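Local coordinates for bromodomain adjacent to zinc finger domain protein 2B (Homo sapiens, PDB 4QF3) that probably recognises histone tails through its PHD zinc finger, in keeping with a role in chromatin-based regulation of transcription, at residues 34-39 with 46-51; 31-34 with 39-42. All blocks are in the same frame, centred on the assembly; numbering follows the deposited sequence.

Interaction 1 of 2, residues 34-39 with 46-51; sequences YCHRPK and GDWFCP. With ZN (zinc ion), chain D; ZN (zinc ion), chain C.
Arg37 NH1 is gripped by two carbonyl oxygens at once, Tyr34 O and His36 O, and so ties up the turn from which the His36 ring reaches across to Trp48 and Pro51. The shorter bond runs 2.7 Å from Arg37 NH1 to His36 O; the other, from Arg37 NH1 to Tyr34 O, measures 2.9 Å. Both acceptors lie close to the guanidinium plane, whereas the nitrogen sits well above each carbonyl plane, 51° out of that of His36. Two bonds on a single nitrogen hold the head group of the exposed arginine against its own backbone, just before the cis peptide bond that precedes Pro38.

The crossing itself is small and rests on van der Waals packing. The His36 imidazole offers its CE1-NE2 end to both partners. Pro51 CD arrives at the ring edge, near its plane, 3.9 Å from His36 CE1, while Trp48 CZ2 stands 4.1 Å from His36 NE2. The two aromatic planes are steeply inclined, at 79°, in an oblique pairing. This is a bridge within the PHD finger, whose interleaved ligands form a cross-brace: Cys35 SG binds one zinc ion with Cys9, Cys12 and His32, and Cys50 SG the other with Cys24, Cys27 and Cys53.

With CG anti to the backbone N (chi1 179°), the Trp48 indole reaches toward residues 34-39, and its CZ2 makes the contact. One indole face carries Cys50 N, offset toward the rim. Cys50 in turn does double duty, its SG coordinating the zinc ion at 2.4 Å and also capping a backbone N at the start of helix 51-57, where Pro51 is the first residue.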
loop_
_atom_site.group_PDB
_atom_site.type_symbol
_atom_site.label_atom_id
_atom_site.label_comp_id
_atom_site.label_asym_id
_atom_site.label_seq_id
_atom_site.Cartn_x
_atom_site.Cartn_y
_atom_site.Cartn_z
ATOM N N TYR A 34 -4.368 7.381 -3.443
ATOM C CA TYR A 34 -4.456 8.834 -3.449
ATOM C C TYR A 34 -3.563 9.507 -2.430
ATOM O O TYR A 34 -3.488 10.728 -2.376
ATOM C CB TYR A 34 -5.923 9.254 -3.232
ATOM C CG TYR A 34 -6.577 8.625 -2.004
ATOM C CD1 TYR A 34 -6.290 9.080 -0.713
ATOM C CD2 TYR A 34 -7.444 7.576 -2.127
ATOM C CE1 TYR A 34 -6.888 8.514 0.388
ATOM C CE2 TYR A 34 -8.074 7.020 -1.034
ATOM C CZ TYR A 34 -7.766 7.490 0.237
ATOM O OH TYR A 34 -8.382 6.867 1.336
ATOM N N CYS A 35 -2.889 8.689 -1.616
ATOM C CA CYS A 35 -1.902 9.155 -0.629
ATOM C C CYS A 35 -0.478 9.054 -1.162
ATOM O O CYS A 35 0.393 9.768 -0.674
ATOM C CB CYS A 35 -1.981 8.392 0.710
ATOM S SG CYS A 35 -3.485 8.808 1.624
ATOM N N HIS A 36 -0.236 8.232 -2.202
ATOM C CA HIS A 36 1.016 8.299 -2.918
ATOM C C HIS A 36 1.189 9.621 -3.623
ATOM O O HIS A 36 0.215 10.266 -4.023
ATOM C CB HIS A 36 1.083 7.255 -4.020
ATOM C CG HIS A 36 1.343 5.880 -3.541
ATOM N ND1 HIS A 36 2.619 5.388 -3.380
ATOM C CD2 HIS A 36 0.500 4.878 -3.206
ATOM C CE1 HIS A 36 2.553 4.133 -2.979
ATOM N NE2 HIS A 36 1.284 3.799 -2.876
ATOM N N ARG A 37 2.454 10.031 -3.791
ATOM C CA ARG A 37 2.828 11.116 -4.705
ATOM C C ARG A 37 3.955 10.599 -5.585
ATOM O O ARG A 37 4.940 10.105 -5.053
ATOM C CB ARG A 37 3.312 12.351 -3.952
ATOM C CG ARG A 37 2.293 12.950 -3.055
ATOM C CD ARG A 37 1.204 13.647 -3.873
ATOM N NE ARG A 37 0.208 14.234 -2.974
ATOM C CZ ARG A 37 -0.844 13.581 -2.470
ATOM N NH1 ARG A 37 -1.098 12.305 -2.783
ATOM N NH2 ARG A 37 -1.671 14.226 -1.651
ATOM N N PRO A 38 3.769 10.634 -6.916
ATOM C CA PRO A 38 2.559 10.972 -7.647
ATOM C C PRO A 38 1.420 10.018 -7.294
ATOM O O PRO A 38 1.648 8.870 -6.925
ATOM C CB PRO A 38 2.949 10.751 -9.125
ATOM C CG PRO A 38 4.446 10.787 -9.142
ATOM C CD PRO A 38 4.890 10.298 -7.819
ATOM N N LYS A 39 0.196 10.521 -7.372
ATOM C CA LYS A 39 -0.948 9.701 -7.031
ATOM C C LYS A 39 -1.065 8.568 -8.051
ATOM O O LYS A 39 -0.738 8.752 -9.240
ATOM C CB LYS A 39 -2.277 10.455 -7.055
ATOM C CG LYS A 39 -2.440 11.484 -5.947
ATOM C CD LYS A 39 -3.758 12.285 -6.067
ATOM C CE LYS A 39 -3.975 13.159 -4.846
ATOM N NZ LYS A 39 -5.308 13.862 -4.973
ATOM N N GLY A 46 -3.531 -7.084 -10.046
ATOM C CA GLY A 46 -2.935 -8.220 -9.341
ATOM C C GLY A 46 -2.300 -7.847 -8.024
ATOM O O GLY A 46 -2.903 -7.148 -7.213
ATOM N N ASP A 47 -1.057 -8.265 -7.835
ATOM C CA ASP A 47 -0.351 -7.960 -6.578
ATOM C C ASP A 47 0.294 -6.608 -6.685
ATOM O O ASP A 47 0.493 -6.073 -7.782
ATOM C CB ASP A 47 0.715 -8.967 -6.378
ATOM C CG ASP A 47 0.135 -10.351 -6.191
ATOM O OD1 ASP A 47 -0.811 -10.520 -5.344
ATOM O OD2 ASP A 47 0.669 -11.220 -6.885
ATOM N N TRP A 48 0.583 -6.064 -5.513
ATOM C CA TRP A 48 1.277 -4.766 -5.405
ATOM C C TRP A 48 2.639 -4.907 -4.705
ATOM O O TRP A 48 2.736 -5.654 -3.756
ATOM C CB TRP A 48 0.382 -3.828 -4.623
ATOM C CG TRP A 48 0.968 -2.490 -4.419
ATOM C CD1 TRP A 48 1.322 -1.942 -3.220
ATOM C CD2 TRP A 48 1.299 -1.535 -5.419
ATOM N NE1 TRP A 48 1.836 -0.699 -3.417
ATOM C CE2 TRP A 48 1.843 -0.417 -4.755
ATOM C CE3 TRP A 48 1.207 -1.513 -6.795
ATOM C CZ2 TRP A 48 2.257 0.716 -5.420
ATOM C CZ3 TRP A 48 1.593 -0.362 -7.462
ATOM C CH2 TRP A 48 2.173 0.713 -6.776
ATOM N N PHE A 49 3.665 -4.242 -5.248
ATOM C CA PHE A 49 4.948 -4.062 -4.559
ATOM C C PHE A 49 5.199 -2.577 -4.470
ATOM O O PHE A 49 5.112 -1.842 -5.507
ATOM C CB PHE A 49 6.046 -4.785 -5.352
ATOM C CG PHE A 49 5.919 -6.282 -5.285
ATOM C CD1 PHE A 49 6.407 -6.964 -4.180
ATOM C CD2 PHE A 49 5.258 -6.983 -6.298
ATOM C CE1 PHE A 49 6.236 -8.345 -4.082
ATOM C CE2 PHE A 49 5.094 -8.362 -6.200
ATOM C CZ PHE A 49 5.587 -9.026 -5.106
ATOM N N CYS A 50 5.500 -2.144 -3.252
ATOM C CA CYS A 50 5.560 -0.712 -2.948
ATOM C C CYS A 50 6.867 -0.131 -3.483
ATOM O O CYS A 50 7.817 -0.822 -3.834
ATOM C CB CYS A 50 5.437 -0.423 -1.452
ATOM S SG CYS A 50 6.929 -0.810 -0.524
ATOM N N PRO A 51 6.930 1.205 -3.570
ATOM C CA PRO A 51 8.100 1.768 -4.201
ATOM C C PRO A 51 9.410 1.481 -3.429
ATOM O O PRO A 51 10.472 1.419 -4.016
ATOM C CB PRO A 51 7.761 3.282 -4.211
ATOM C CG PRO A 51 6.292 3.351 -4.196
ATOM C CD PRO A 51 5.865 2.198 -3.339
HETATM ZN ZN ZN D . 6.950 -3.040 0.247
HETATM ZN ZN ZN C . -3.818 7.120 3.120
#

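Interaction 2 of 2, residues 31-34 with 39-42. With ZN (zinc ion), chain C.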
loop_
_atom_site.group_PDB
_atom_site.type_symbol
_atom_site.label_atom_id
_atom_site.label_comp_id
_atom_site.label_asym_id
_atom_site.label_seq_id
_atom_site.Cartn_x
_atom_site.Cartn_y
_atom_site.Cartn_z
ATOM N N CYS A 31 -0.585 1.624 1.607
ATOM C CA CYS A 31 -0.675 3.011 1.252
ATOM C C CYS A 31 -1.808 3.210 0.269
ATOM O O CYS A 31 -1.911 2.480 -0.729
ATOM C CB CYS A 31 0.640 3.496 0.657
ATOM S SG CYS A 31 0.806 5.288 0.438
ATOM N N HIS A 32 -2.648 4.209 0.501
ATOM C CA HIS A 32 -3.730 4.480 -0.470
ATOM C C HIS A 32 -3.220 5.014 -1.798
ATOM O O HIS A 32 -2.255 5.756 -1.836
ATOM C CB HIS A 32 -4.650 5.571 0.064
ATOM C CG HIS A 32 -5.468 5.148 1.261
ATOM N ND1 HIS A 32 -5.291 5.682 2.521
ATOM C CD2 HIS A 32 -6.460 4.229 1.368
ATOM C CE1 HIS A 32 -6.180 5.142 3.346
ATOM N NE2 HIS A 32 -6.896 4.256 2.672
ATOM N N THR A 33 -3.915 4.634 -2.866
ATOM C CA THR A 33 -3.588 5.156 -4.171
ATOM C C THR A 33 -3.436 6.692 -4.124
ATOM O O THR A 33 -2.478 7.283 -4.678
ATOM C CB THR A 33 -4.734 4.770 -5.127
ATOM O OG1 THR A 33 -5.986 5.146 -4.538
ATOM C CG2 THR A 33 -4.728 3.314 -5.513
ATOM N N TYR A 34 -4.368 7.381 -3.443
ATOM C CA TYR A 34 -4.456 8.834 -3.449
ATOM C C TYR A 34 -3.563 9.507 -2.430
ATOM O O TYR A 34 -3.488 10.728 -2.376
ATOM C CB TYR A 34 -5.923 9.254 -3.232
ATOM C CG TYR A 34 -6.577 8.625 -2.004
ATOM C CD1 TYR A 34 -6.290 9.080 -0.713
ATOM C CD2 TYR A 34 -7.444 7.576 -2.127
ATOM C CE1 TYR A 34 -6.888 8.514 0.388
ATOM C CE2 TYR A 34 -8.074 7.020 -1.034
ATOM C CZ TYR A 34 -7.766 7.490 0.237
ATOM O OH TYR A 34 -8.382 6.867 1.336
ATOM N N LYS A 39 0.196 10.521 -7.372
ATOM C CA LYS A 39 -0.948 9.701 -7.031
ATOM C C LYS A 39 -1.065 8.568 -8.051
ATOM O O LYS A 39 -0.738 8.752 -9.240
ATOM C CB LYS A 39 -2.277 10.455 -7.055
ATOM C CG LYS A 39 -2.440 11.484 -5.947
ATOM C CD LYS A 39 -3.758 12.285 -6.067
ATOM C CE LYS A 39 -3.975 13.159 -4.846
ATOM N NZ LYS A 39 -5.308 13.862 -4.973
ATOM N N ILE A 40 -1.511 7.414 -7.564
ATOM C CA ILE A 40 -1.704 6.231 -8.377
ATOM C C ILE A 40 -3.106 6.313 -8.911
ATOM O O ILE A 40 -4.049 6.375 -8.146
ATOM C CB ILE A 40 -1.542 4.921 -7.588
ATOM C CG1 ILE A 40 -0.185 4.838 -6.892
ATOM C CG2 ILE A 40 -1.777 3.705 -8.465
ATOM C CD1 ILE A 40 0.974 4.898 -7.826
ATOM N N THR A 41 -3.256 6.266 -10.236
ATOM C CA THR A 41 -4.562 6.425 -10.864
ATOM C C THR A 41 -5.070 5.175 -11.562
ATOM O O THR A 41 -6.158 5.210 -12.153
ATOM C CB THR A 41 -4.580 7.613 -11.851
ATOM O OG1 THR A 41 -3.584 7.416 -12.850
ATOM C CG2 THR A 41 -4.324 8.932 -11.151
ATOM N N THR A 42 -4.338 4.064 -11.406
ATOM C CA THR A 42 -4.794 2.722 -11.807
ATOM C C THR A 42 -4.816 1.812 -10.587
ATOM O O THR A 42 -3.781 1.667 -9.908
ATOM C CB THR A 42 -3.830 2.068 -12.835
ATOM O OG1 THR A 42 -3.710 2.890 -14.006
ATOM C CG2 THR A 42 -4.321 0.687 -13.247
HETATM ZN ZN ZN C . -3.818 7.120 3.120
#
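Tyr34, whose backbone borders Lys39 across this contact, folds its ring back over His32, and the two rings stack. One face of the phenol has His32 CB over its centre, and one face of the imidazole has Tyr34 OH above its centre, 3.2 Å from the ring plane. At the imidazole edges both nitrogens are engaged: His32 ND1 binds the zinc ion at 2.1 Å, and NE2 is hydrogen-bonded to Asp16 O. With a partner at each nitrogen and the tyrosine above, rotation of the imidazole is fixed; the metal probably also strengthens NE2 as a donor.

The link between the segments runs through the backbone. Ile40 N donates to Thr33 O over 3.0 Å in an almost straight bond (171° at the hydrogen). The side chains of the same two residues meet nearly at right angles. Thr33 CB sits 3.5 Å from Ile40 O, and its methyl CG2 faces Ile40 CG2 at 4.2 Å. With CG1 of Ile40 beside its own backbone N (chi1 -56°), CB and CG2 pack on Thr33 while the CD1 end leads away.

Beyond CG the Lys39 chain is extended, and its aliphatic carbons pass the backbone carbonyl of Tyr34; Lys39 CE comes within 3.5 Å of Tyr34 O. Thr33, buried, also packs on Leu20 and Leu22, which joins this turn to the small antiparallel sheet of strands 21-23 and 30-32.

A second strand that ends in a zinc-binding histidine, His32, with a cysteine ligand of the same ion, Cys35, three residues on, is characteristic of the site built from three cysteines and one histidine in the cross-braced PHD finger.

How the interactions relate
Both contacts use the loop that follows strand 30-32, and they share Tyr34 and Lys39, with His36 NE2 packing against Cys31 CB at 3.6 Å where they touch. Interaction 1 is a surface contact, made by side-chain packing alone, and its segments carry a ligand of each zinc ion, so that it spans from the neighbourhood of one metal site to that of the other. Interaction 2 is partly buried and lies beside a single zinc site, the one with a histidine ligand; there a backbone hydrogen bond does the joining, and side chains pack around it against the small sheet.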